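Local coordinates for protein sugar-phosphate aldolase (Thermotoga maritima, PDB 1PVT) that is a sugar-phosphate aldolase of the class II aldolase and adducin family, in the AraD-like clan, at residues 149-154 with 213-218. Numbering follows the deposited sequence.
Sequences KIHPEV and LEKAAE
The imidazole of His151 meets helix 203-224 obliquely, its NE2 3.8 Å from Ala216 CB and its CE1 4.3 Å from Lys215 CB. Over one ring face, offset toward the rim, lie Glu153 CB, 3.5 Å above the plane, and the backbone N of Val154. In this member of the class II aldolase and adducin family, the contact packs the short helix 152-157 and the loop leading into it against the long helix near the C-terminus. A chi1 of 58°, with CG between the backbone N and the carbonyl carbon, folds the His151 ring over Glu153 and Val154 and directs NE2 and CE1 at helix 203-224; a flat ring can fit between the two. Alanine suits position 216 because its single methyl lets three side chains close in: beside the imidazole lies Val154 CG2, 4.0 Å from Ala216 CB, and Ile150 CD1 is 4.3 Å from the same carbon. The branched Val154 presents one compact methyl to this buried spot, while Met147 of helix 144-147 also touches Ala216. Lys215 contributes the first carbons of its chain, while NZ stands 6.6 Å from His151 ND1. Ile150, which also touches Ile219 and Leu220, extends its CG1 branch (chi2 178°); CD1 is modelled 3.0 Å from Ala216 O, a short and therefore doubtful approach.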
loop_
_atom_site.group_PDB
_atom_site.type_symbol
_atom_site.label_atom_id
_atom_site.label_comp_id
_atom_site.label_asym_id
_atom_site.label_seq_id
_atom_site.Cartn_x
_atom_site.Cartn_y
_atom_site.Cartn_z
ATOM N N LYS A 149 -16.223 -13.848 -2.430
ATOM C CA LYS A 149 -17.173 -14.040 -3.511
ATOM C C LYS A 149 -18.538 -13.529 -3.102
ATOM O O LYS A 149 -19.564 -14.072 -3.510
ATOM C CB LYS A 149 -17.254 -15.520 -3.908
ATOM C CG LYS A 149 -17.749 -15.741 -5.350
ATOM C CD LYS A 149 -17.384 -17.134 -5.907
ATOM C CE LYS A 149 -17.658 -17.233 -7.416
ATOM N NZ LYS A 149 -17.260 -18.541 -8.014
ATOM N N ILE A 150 -18.543 -12.476 -2.292
ATOM C CA ILE A 150 -19.788 -11.884 -1.831
ATOM C C ILE A 150 -20.450 -11.137 -2.969
ATOM O O ILE A 150 -21.664 -10.937 -2.977
ATOM C CB ILE A 150 -19.554 -10.917 -0.689
ATOM C CG1 ILE A 150 -18.931 -11.665 0.484
ATOM C CG2 ILE A 150 -20.869 -10.297 -0.264
ATOM C CD1 ILE A 150 -18.602 -10.782 1.657
ATOM N N HIS A 151 -19.638 -10.704 -3.922
ATOM C CA HIS A 151 -20.142 -10.023 -5.099
ATOM C C HIS A 151 -19.053 -10.043 -6.141
ATOM O O HIS A 151 -17.873 -9.863 -5.836
ATOM C CB HIS A 151 -20.570 -8.580 -4.798
ATOM C CG HIS A 151 -19.483 -7.721 -4.236
ATOM N ND1 HIS A 151 -19.459 -6.354 -4.406
ATOM C CD2 HIS A 151 -18.402 -8.025 -3.482
ATOM C CE1 HIS A 151 -18.408 -5.852 -3.783
ATOM N NE2 HIS A 151 -17.751 -6.845 -3.213
ATOM N N PRO A 152 -19.440 -10.289 -7.392
ATOM C CA PRO A 152 -18.510 -10.348 -8.519
ATOM C C PRO A 152 -17.336 -9.389 -8.358
ATOM O O PRO A 152 -16.186 -9.804 -8.387
ATOM C CB PRO A 152 -19.402 -10.009 -9.703
ATOM C CG PRO A 152 -20.683 -10.708 -9.322
ATOM C CD PRO A 152 -20.839 -10.349 -7.856
ATOM N N GLU A 153 -17.639 -8.113 -8.172
ATOM C CA GLU A 153 -16.618 -7.091 -7.997
ATOM C C GLU A 153 -15.275 -7.566 -7.436
ATOM O O GLU A 153 -14.225 -7.122 -7.891
ATOM C CB GLU A 153 -17.167 -5.970 -7.109
ATOM C CG GLU A 153 -17.932 -4.883 -7.861
ATOM C CD GLU A 153 -17.065 -3.664 -8.158
ATOM O OE1 GLU A 153 -16.857 -2.842 -7.230
ATOM O OE2 GLU A 153 -16.583 -3.534 -9.311
ATOM N N VAL A 154 -15.293 -8.459 -6.452
ATOM C CA VAL A 154 -14.044 -8.935 -5.865
ATOM C C VAL A 154 -13.256 -9.827 -6.812
ATOM O O VAL A 154 -12.089 -9.569 -7.113
ATOM C CB VAL A 154 -14.298 -9.736 -4.598
ATOM C CG1 VAL A 154 -12.992 -9.924 -3.845
ATOM C CG2 VAL A 154 -15.330 -9.042 -3.751
ATOM N N LEU A 213 -12.354 -4.337 -1.438
ATOM C CA LEU A 213 -12.152 -5.244 -0.321
ATOM C C LEU A 213 -13.001 -4.797 0.857
ATOM O O LEU A 213 -13.673 -5.603 1.501
ATOM C CB LEU A 213 -10.690 -5.275 0.098
ATOM C CG LEU A 213 -9.808 -6.196 -0.741
ATOM C CD1 LEU A 213 -8.461 -6.357 -0.047
ATOM C CD2 LEU A 213 -10.477 -7.566 -0.905
ATOM N N GLU A 214 -12.972 -3.500 1.134
ATOM C CA GLU A 214 -13.747 -2.947 2.236
ATOM C C GLU A 214 -15.225 -3.265 2.076
ATOM O O GLU A 214 -15.877 -3.758 2.998
ATOM C CB GLU A 214 -13.596 -1.431 2.280
ATOM C CG GLU A 214 -13.076 -0.871 3.590
ATOM C CD GLU A 214 -13.734 -1.481 4.806
ATOM O OE1 GLU A 214 -13.452 -2.662 5.103
ATOM O OE2 GLU A 214 -14.528 -0.778 5.465
ATOM N N LYS A 215 -15.751 -2.967 0.895
ATOM C CA LYS A 215 -17.155 -3.194 0.626
ATOM C C LYS A 215 -17.512 -4.630 0.918
ATOM O O LYS A 215 -18.498 -4.894 1.597
ATOM C CB LYS A 215 -17.482 -2.845 -0.821
ATOM C CG LYS A 215 -18.924 -2.466 -1.007
ATOM C CD LYS A 215 -19.108 -1.557 -2.212
ATOM C CE LYS A 215 -20.545 -1.008 -2.319
ATOM N NZ LYS A 215 -20.674 0.094 -3.342
ATOM N N ALA A 216 -16.702 -5.562 0.432
ATOM C CA ALA A 216 -16.972 -6.973 0.664
ATOM C C ALA A 216 -16.945 -7.280 2.139
ATOM O O ALA A 216 -17.773 -8.027 2.636
ATOM C CB ALA A 216 -15.962 -7.820 -0.041
ATOM N N ALA A 217 -15.984 -6.705 2.843
ATOM C CA ALA A 217 -15.882 -6.947 4.268
ATOM C C ALA A 217 -17.135 -6.419 4.916
ATOM O O ALA A 217 -17.757 -7.088 5.736
ATOM C CB ALA A 217 -14.683 -6.237 4.832
ATOM N N GLU A 218 -17.511 -5.209 4.528
ATOM C CA GLU A 218 -18.683 -4.570 5.092
ATOM C C GLU A 218 -19.957 -5.361 4.848
ATOM O O GLU A 218 -20.799 -5.485 5.742
ATOM C CB GLU A 218 -18.829 -3.166 4.532
ATOM C CG GLU A 218 -19.864 -2.363 5.270
ATOM C CD GLU A 218 -19.668 -0.884 5.080
ATOM O OE1 GLU A 218 -18.730 -0.507 4.332
ATOM O OE2 GLU A 218 -20.443 -0.104 5.682
#